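Local coordinates for protein beta-n-acetylhexosaminidase (Streptococcus pneumoniae, PDB 2YL5) that probably removes terminal beta-linked N-acetylhexosamine residues from glycans, as a member of glycoside hydrolase family 20, at residues T147-N152 and D182-D187; D56-T61 and K160-K165. All coordinates share one frame; numbering follows the deposited sequence.

Interaction 1 of 2, residues T147-N152 and D182-D187; sequences TMDLKN and DEYAND. With EDO (1,2-ethanediol), chain L.
Tyr184 lies against Thr147 and Leu150, and these three side chains build most of the contact. The methyl CG2 of Thr147 sits over one face of the Tyr184 ring, offset toward the rim. In this CH-pi contact Thr147 CG2 is 3.7 Å from the centroid of the Tyr184 ring and 18° off the normal. Thr147 OG1 lies beside the backbone N (chi1 -54°) and CG2 is anti to that N, so the two branches meet different partners. Thr147 OG1 accepts a hydrogen bond from Ala185 N at 2.8 Å, bent to 138°. One threonine thus grips both the ring and the backbone next to it. At the far end of the ring, Leu150 N donates to Tyr184 OH at 3.1 Å. Leu150 CG also packs against Tyr184 CE1 at 3.6 Å. A water donates to Asp149 OD1 and makes a weak link to Tyr184 OH. Asp149 OD1 further accepts from Lys151 N, an Asx turn within the type I beta turn from Asp149 to Asn152. A 1,2-ethanediol accepts from Asp187 N through O2. The contact ties strand 147-148 and its turn to the loop between strand 176-180 and helix 193-199. Leu150 also touches helices 153-170, 193-199 and 203-219.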
ATOM      1  N   THR A 147      -6.395 -14.420  11.316  1.00  6.24           N
ATOM      2  CA  THR A 147      -6.595 -15.058  10.016  1.00  6.15           C
ATOM      3  C   THR A 147      -7.905 -15.837   9.900  1.00  6.12           C
ATOM      4  O   THR A 147      -8.337 -16.500  10.845  1.00  6.10           O
ATOM      5  CB  THR A 147      -5.396 -15.971   9.674  1.00  6.14           C
ATOM      6  OG1 THR A 147      -4.184 -15.217   9.779  1.00  6.09           O
ATOM      7  CG2 THR A 147      -5.504 -16.532   8.264  1.00  6.10           C
ATOM      8  N   MET A 148      -8.519 -15.742   8.722  1.00  6.09           N
ATOM      9  CA  MET A 148      -9.769 -16.427   8.410  1.00  6.08           C
ATOM     10  C   MET A 148      -9.548 -17.889   8.028  1.00  6.08           C
ATOM     11  O   MET A 148      -8.588 -18.224   7.326  1.00  6.08           O
ATOM     12  CB  MET A 148     -10.499 -15.682   7.284  1.00  6.07           C
ATOM     13  CG  MET A 148     -11.744 -16.373   6.734  1.00  6.04           C
ATOM     14  SD  MET A 148     -12.664 -15.375   5.543  1.00  6.01           S
ATOM     15  CE  MET A 148     -11.408 -15.003   4.317  1.00  5.96           C
ATOM     16  N   ASP A 149     -10.447 -18.748   8.503  1.00  6.10           N
ATOM     17  CA  ASP A 149     -10.490 -20.154   8.115  1.00  6.13           C
ATOM     18  C   ASP A 149     -11.009 -20.265   6.684  1.00  6.17           C
ATOM     19  O   ASP A 149     -12.130 -19.844   6.387  1.00  6.17           O
ATOM     20  CB  ASP A 149     -11.394 -20.932   9.082  1.00  6.12           C
ATOM     21  CG  ASP A 149     -11.425 -22.433   8.802  1.00  6.12           C
ATOM     22  OD1 ASP A 149     -10.565 -22.942   8.049  1.00  6.16           O
ATOM     23  OD2 ASP A 149     -12.321 -23.109   9.350  1.00  6.07           O
ATOM     24  N   LEU A 150     -10.180 -20.823   5.802  1.00  6.23           N
ATOM     25  CA  LEU A 150     -10.522 -20.987   4.386  1.00  6.28           C
ATOM     26  C   LEU A 150     -11.651 -21.993   4.166  1.00  6.32           C
ATOM     27  O   LEU A 150     -12.322 -21.967   3.131  1.00  6.34           O
ATOM     28  CB  LEU A 150      -9.293 -21.415   3.575  1.00  6.28           C
ATOM     29  CG  LEU A 150      -8.134 -20.433   3.375  1.00  6.27           C
ATOM     30  CD1 LEU A 150      -6.891 -21.184   2.923  1.00  6.24           C
ATOM     31  CD2 LEU A 150      -8.484 -19.322   2.389  1.00  6.26           C
ATOM     32  N   LYS A 151     -11.850 -22.875   5.143  1.00  6.38           N
ATOM     33  CA  LYS A 151     -12.874 -23.916   5.068  1.00  6.42           C
ATOM     34  C   LYS A 151     -14.257 -23.414   5.489  1.00  6.41           C
ATOM     35  O   LYS A 151     -15.271 -24.045   5.177  1.00  6.43           O
ATOM     36  CB  LYS A 151     -12.467 -25.132   5.908  1.00  6.44           C
ATOM     37  CG  LYS A 151     -11.208 -25.840   5.410  1.00  6.58           C
ATOM     38  CD  LYS A 151     -10.848 -27.043   6.273  1.00  6.79           C
ATOM     39  CE  LYS A 151     -11.655 -28.277   5.893  1.00  6.91           C
ATOM     40  NZ  LYS A 151     -11.298 -29.454   6.731  1.00  7.06           N
ATOM     41  N   ASN A 152     -14.294 -22.286   6.196  1.00  6.38           N
ATOM     42  CA  ASN A 152     -15.552 -21.672   6.611  1.00  6.35           C
ATOM     43  C   ASN A 152     -16.182 -20.885   5.463  1.00  6.32           C
ATOM     44  O   ASN A 152     -15.843 -19.721   5.239  1.00  6.32           O
ATOM     45  CB  ASN A 152     -15.335 -20.772   7.837  1.00  6.35           C
ATOM     46  CG  ASN A 152     -16.642 -20.325   8.489  1.00  6.34           C
ATOM     47  OD1 ASN A 152     -17.674 -20.182   7.829  1.00  6.34           O
ATOM     48  ND2 ASN A 152     -16.595 -20.094   9.795  1.00  6.36           N
ATOM     49  N   ASP A 182      -0.574 -11.634   2.597  1.00  7.52           N
ATOM     50  CA  ASP A 182       0.812 -11.732   3.065  1.00  7.80           C
ATOM     51  C   ASP A 182       1.076 -12.764   4.168  1.00  7.99           C
ATOM     52  O   ASP A 182       2.231 -13.080   4.442  0.50  8.01           O
ATOM     53  CB  ASP A 182       1.368 -10.352   3.461  1.00  7.80           C
ATOM     54  CG  ASP A 182       0.515  -9.638   4.499  1.00  7.86           C
ATOM     55  OD1 ASP A 182      -0.727  -9.763   4.460  1.00  7.93           O
ATOM     56  OD2 ASP A 182       1.095  -8.930   5.350  1.00  7.95           O
ATOM     57  N   GLU A 183       0.023 -13.283   4.795  1.00  8.23           N
ATOM     58  CA  GLU A 183       0.184 -14.281   5.859  1.00  8.46           C
ATOM     59  C   GLU A 183      -0.974 -15.267   5.954  1.00  8.58           C
ATOM     60  O   GLU A 183      -2.050 -15.038   5.395  1.00  8.61           O
ATOM     61  CB  GLU A 183       0.377 -13.600   7.218  1.00  8.47           C
ATOM     62  CG  GLU A 183       1.810 -13.586   7.735  1.00  8.56           C
ATOM     63  CD  GLU A 183       2.591 -12.345   7.333  1.00  8.62           C
ATOM     64  OE1 GLU A 183       2.017 -11.440   6.692  0.10  8.62           O
ATOM     65  OE2 GLU A 183       3.794 -12.276   7.662  0.50  8.64           O
ATOM     66  N   TYR A 184      -0.735 -16.371   6.661  1.00  8.71           N
ATOM     67  CA  TYR A 184      -1.809 -17.271   7.062  1.00  8.85           C
ATOM     68  C   TYR A 184      -1.615 -17.818   8.476  1.00  8.91           C
ATOM     69  O   TYR A 184      -0.962 -18.844   8.677  1.00  8.95           O
ATOM     70  CB  TYR A 184      -2.010 -18.412   6.059  1.00  8.85           C
ATOM     71  CG  TYR A 184      -3.382 -19.030   6.180  1.00  8.94           C
ATOM     72  CD1 TYR A 184      -4.466 -18.497   5.485  1.00  9.00           C
ATOM     73  CD2 TYR A 184      -3.608 -20.125   7.016  1.00  9.00           C
ATOM     74  CE1 TYR A 184      -5.736 -19.045   5.606  1.00  9.07           C
ATOM     75  CE2 TYR A 184      -4.876 -20.681   7.142  1.00  9.08           C
ATOM     76  CZ  TYR A 184      -5.933 -20.137   6.434  1.00  9.11           C
ATOM     77  OH  TYR A 184      -7.188 -20.688   6.558  1.00  9.21           O
ATOM     78  N   ALA A 185      -2.198 -17.114   9.445  1.00  8.97           N
ATOM     79  CA  ALA A 185      -2.212 -17.517  10.857  1.00  9.03           C
ATOM     80  C   ALA A 185      -0.827 -17.762  11.457  1.00  9.06           C
ATOM     81  O   ALA A 185      -0.580 -18.803  12.070  1.00  9.07           O
ATOM     82  CB  ALA A 185      -3.134 -18.732  11.068  1.00  9.03           C
ATOM     83  N   ASN A 186       0.070 -16.792  11.281  1.00  9.10           N
ATOM     84  CA  ASN A 186       1.403 -16.848  11.883  1.00  9.14           C
ATOM     85  C   ASN A 186       1.365 -16.820  13.411  1.00  9.14           C
ATOM     86  O   ASN A 186       2.286 -17.308  14.069  1.00  9.16           O
ATOM     87  CB  ASN A 186       2.294 -15.720  11.350  1.00  9.15           C
ATOM     88  CG  ASN A 186       3.008 -16.086  10.053  1.00  9.21           C
ATOM     89  OD1 ASN A 186       3.907 -15.371   9.612  1.00  9.33           O
ATOM     90  ND2 ASN A 186       2.615 -17.200   9.442  1.00  9.21           N
ATOM     91  N   ASP A 187       0.294 -16.253  13.962  1.00  9.14           N
ATOM     92  CA  ASP A 187       0.076 -16.222  15.409  1.00  9.13           C
ATOM     93  C   ASP A 187      -0.336 -17.590  15.956  1.00  9.13           C
ATOM     94  O   ASP A 187      -0.168 -17.863  17.146  1.00  9.14           O
ATOM     95  CB  ASP A 187      -0.973 -15.162  15.779  1.00  9.13           C
ATOM     96  CG  ASP A 187      -2.366 -15.494  15.252  1.00  9.11           C
ATOM     97  OD1 ASP A 187      -2.483 -16.022  14.124  1.00  9.11           O
ATOM     98  OD2 ASP A 187      -3.349 -15.215  15.969  1.00  9.07           O
TER
HETATM   99  C1  EDO L2049      -1.267 -13.676  10.270  1.00  7.85           C
HETATM  100  O1  EDO L2049      -1.779 -12.487   9.654  1.00  7.73           O
HETATM  101  C2  EDO L2049      -0.426 -13.299  11.482  1.00  7.85           C
HETATM  102  O2  EDO L2049      -0.843 -14.079  12.606  0.50  7.79           O
HETATM  103  O   HOH W   1      -7.898 -23.730   7.782  1.00 22.47           O

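Interaction 2 of 2, residues D56-T61 and K160-K165; sequences DDMTIT and KALIGK
Ile60 meets helix 153-170 with two branches. Ile60 CG2 rests on Ala161 CB at 3.8 Å. Ile60 CD1 reaches further along the helix, 3.9 Å from Leu162 CA, and is also near Lys165 CG. With CG1 beside the backbone N (chi1 -62°) and CG2 anti to that N, the two branches of Ile60 part to Ala161 and to Leu162. Met58 approaches Leu162 from another direction, with Met58 CE 3.8 Å from Leu162 CD1. Ala161 CB is also 3.7 Å from Thr61 O. Lys165 extends past this cluster, and its CE comes to 4.1 Å from Thr59 O. A water donates to Thr59 O at 2.7 Å, is bonded to Thr61 OG1, and weakly accepts from Lys165 NZ. The apolar cluster is edged by polar atoms and a water. Further out, Thr59 OG1 donates to Asp57 OD1 at 2.7 Å, on the syn side of the carboxylate, which ties the bend before the strand. Met58 N is held by Ser69 OG, and Ile60 pairs through its backbone with Tyr67. This is a small beta hairpin, strands 60-62 and 65-67, set on an outer helix of the TIM barrel. The hairpin belongs to the excursion between barrel strands 41-45 and 110-117.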
ATOM      1  N   ASP A  56     -20.254   4.674   2.924  1.00  6.79           N
ATOM      2  CA  ASP A  56     -21.560   5.208   3.317  1.00  7.02           C
ATOM      3  C   ASP A  56     -22.624   4.111   3.359  1.00  7.17           C
ATOM      4  O   ASP A  56     -23.475   4.096   4.250  1.00  7.20           O
ATOM      5  CB  ASP A  56     -21.991   6.340   2.379  1.00  7.00           C
ATOM      6  CG  ASP A  56     -21.117   7.579   2.510  1.00  7.02           C
ATOM      7  OD1 ASP A  56     -20.566   7.822   3.606  1.00  7.03           O
ATOM      8  OD2 ASP A  56     -20.989   8.319   1.512  1.00  7.08           O
ATOM      9  N   ASP A  57     -22.562   3.199   2.391  1.00  7.38           N
ATOM     10  CA  ASP A  57     -23.428   2.026   2.365  1.00  7.59           C
ATOM     11  C   ASP A  57     -22.593   0.762   2.556  1.00  7.71           C
ATOM     12  O   ASP A  57     -21.806   0.385   1.684  1.00  7.72           O
ATOM     13  CB  ASP A  57     -24.221   1.966   1.052  1.00  7.59           C
ATOM     14  CG  ASP A  57     -25.203   0.803   1.007  1.00  7.66           C
ATOM     15  OD1 ASP A  57     -25.728   0.405   2.069  1.00  7.77           O
ATOM     16  OD2 ASP A  57     -25.455   0.289  -0.104  1.00  7.73           O
ATOM     17  N   MET A  58     -22.770   0.121   3.709  1.00  7.89           N
ATOM     18  CA  MET A  58     -22.021  -1.085   4.055  1.00  8.07           C
ATOM     19  C   MET A  58     -22.890  -2.344   4.032  1.00  8.18           C
ATOM     20  O   MET A  58     -22.542  -3.357   4.642  1.00  8.21           O
ATOM     21  CB  MET A  58     -21.338  -0.924   5.420  1.00  8.07           C
ATOM     22  CG  MET A  58     -20.189   0.080   5.439  1.00  8.15           C
ATOM     23  SD  MET A  58     -18.791  -0.379   4.392  1.00  8.35           S
ATOM     24  CE  MET A  58     -18.057  -1.709   5.336  1.00  8.25           C
ATOM     25  N   THR A  59     -24.016  -2.271   3.323  1.00  8.31           N
ATOM     26  CA  THR A  59     -24.913  -3.414   3.151  1.00  8.45           C
ATOM     27  C   THR A  59     -24.189  -4.543   2.417  1.00  8.56           C
ATOM     28  O   THR A  59     -23.614  -4.331   1.346  1.00  8.57           O
ATOM     29  CB  THR A  59     -26.195  -3.022   2.376  1.00  8.43           C
ATOM     30  OG1 THR A  59     -26.801  -1.879   2.990  1.00  8.43           O
ATOM     31  CG2 THR A  59     -27.196  -4.171   2.363  1.00  8.42           C
ATOM     32  N   ILE A  60     -24.216  -5.737   3.007  1.00  8.69           N
ATOM     33  CA  ILE A  60     -23.521  -6.897   2.452  1.00  8.84           C
ATOM     34  C   ILE A  60     -24.488  -8.048   2.169  1.00  8.96           C
ATOM     35  O   ILE A  60     -25.321  -8.390   3.008  1.00  8.97           O
ATOM     36  CB  ILE A  60     -22.364  -7.376   3.386  1.00  8.83           C
ATOM     37  CG1 ILE A  60     -21.293  -6.284   3.559  1.00  8.83           C
ATOM     38  CG2 ILE A  60     -21.742  -8.687   2.889  1.00  8.81           C
ATOM     39  CD1 ILE A  60     -20.627  -5.801   2.265  1.00  8.83           C
ATOM     40  N   THR A  61     -24.362  -8.631   0.979  1.00  9.09           N
ATOM     41  CA  THR A  61     -25.168  -9.778   0.575  1.00  9.23           C
ATOM     42  C   THR A  61     -24.285 -11.005   0.370  1.00  9.32           C
ATOM     43  O   THR A  61     -23.486 -11.061  -0.570  1.00  9.33           O
ATOM     44  CB  THR A  61     -25.956  -9.487  -0.714  1.00  9.24           C
ATOM     45  OG1 THR A  61     -26.576  -8.203  -0.607  1.00  9.27           O
ATOM     46  CG2 THR A  61     -27.023 -10.552  -0.957  1.00  9.24           C
ATOM     47  N   LYS A 160     -15.416 -11.994   0.879  1.00  4.26           N
ATOM     48  CA  LYS A 160     -15.398 -11.768  -0.568  1.00  4.23           C
ATOM     49  C   LYS A 160     -16.368 -10.653  -0.957  1.00  4.17           C
ATOM     50  O   LYS A 160     -16.022  -9.767  -1.739  1.00  4.17           O
ATOM     51  CB  LYS A 160     -15.739 -13.051  -1.329  1.00  4.24           C
ATOM     52  CG  LYS A 160     -14.610 -14.067  -1.394  1.00  4.30           C
ATOM     53  CD  LYS A 160     -15.092 -15.369  -2.010  1.00  4.41           C
ATOM     54  CE  LYS A 160     -14.045 -16.461  -1.884  1.00  4.46           C
ATOM     55  NZ  LYS A 160     -14.531 -17.754  -2.438  1.00  4.53           N
ATOM     56  N   ALA A 161     -17.574 -10.701  -0.395  1.00  4.10           N
ATOM     57  CA  ALA A 161     -18.592  -9.678  -0.632  1.00  4.03           C
ATOM     58  C   ALA A 161     -18.193  -8.326  -0.041  1.00  3.98           C
ATOM     59  O   ALA A 161     -18.487  -7.280  -0.625  1.00  3.99           O
ATOM     60  CB  ALA A 161     -19.937 -10.129  -0.083  1.00  4.03           C
ATOM     61  N   LEU A 162     -17.523  -8.356   1.111  1.00  3.91           N
ATOM     62  CA  LEU A 162     -17.041  -7.143   1.772  1.00  3.84           C
ATOM     63  C   LEU A 162     -15.927  -6.472   0.972  1.00  3.79           C
ATOM     64  O   LEU A 162     -15.953  -5.256   0.769  1.00  3.79           O
ATOM     65  CB  LEU A 162     -16.573  -7.448   3.202  1.00  3.85           C
ATOM     66  CG  LEU A 162     -16.095  -6.288   4.086  1.00  3.86           C
ATOM     67  CD1 LEU A 162     -17.232  -5.329   4.429  1.00  3.86           C
ATOM     68  CD2 LEU A 162     -15.445  -6.818   5.353  1.00  3.85           C
ATOM     69  N   ILE A 163     -14.958  -7.268   0.522  1.00  3.72           N
ATOM     70  CA  ILE A 163     -13.853  -6.773  -0.305  1.00  3.67           C
ATOM     71  C   ILE A 163     -14.367  -6.271  -1.658  1.00  3.63           C
ATOM     72  O   ILE A 163     -13.872  -5.272  -2.183  1.00  3.62           O
ATOM     73  CB  ILE A 163     -12.742  -7.846  -0.483  1.00  3.67           C
ATOM     74  CG1 ILE A 163     -12.032  -8.094   0.852  1.00  3.67           C
ATOM     75  CG2 ILE A 163     -11.721  -7.419  -1.544  1.00  3.67           C
ATOM     76  CD1 ILE A 163     -11.204  -9.357   0.888  1.00  3.67           C
ATOM     77  N   GLY A 164     -15.371  -6.962  -2.198  1.00  3.59           N
ATOM     78  CA  GLY A 164     -16.036  -6.550  -3.435  1.00  3.56           C
ATOM     79  C   GLY A 164     -16.628  -5.153  -3.359  1.00  3.54           C
ATOM     80  O   GLY A 164     -16.491  -4.366  -4.297  1.00  3.54           O
ATOM     81  N   LYS A 165     -17.278  -4.851  -2.236  1.00  3.52           N
ATOM     82  CA  LYS A 165     -17.861  -3.528  -1.993  1.00  3.52           C
ATOM     83  C   LYS A 165     -16.816  -2.423  -1.850  1.00  3.46           C
ATOM     84  O   LYS A 165     -17.051  -1.291  -2.278  1.00  3.47           O
ATOM     85  CB  LYS A 165     -18.789  -3.554  -0.773  1.00  3.56           C
ATOM     86  CG  LYS A 165     -20.269  -3.321  -1.088  1.00  3.73           C
ATOM     87  CD  LYS A 165     -20.856  -4.385  -2.009  1.00  4.03           C
ATOM     88  CE  LYS A 165     -22.253  -3.997  -2.471  1.00  4.19           C
ATOM     89  NZ  LYS A 165     -22.788  -4.939  -3.493  1.00  4.41           N
TER
HETATM   90  O   HOH W   2     -24.543  -5.842  -0.704  1.00 27.14           O

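How the interactions relate
Both interactions use the chain between barrel strands 110-117 and 176-180. Strand 147-148 of interaction 1 leads into helix 153-170, which carries 160-165 of interaction 2. Asn152 caps the start of that helix through OD1 to Ala155 N. The contacts do not touch: their centres are 20 Å apart and their nearest atoms about 6 Å. Tyr209 of helix 203-219 packs on Met148 and Leu150 as well as on Lys160 and Ile163. A bound magnesium ion lies about 9 Å from the Leu150 side chain. The 182-187 segment begins with Asp182 and Glu183, which probably match the Asp-Glu pair of family 20 active sites, though neither touches 147-152. Interaction 2 is packing on the outer side of the barrel.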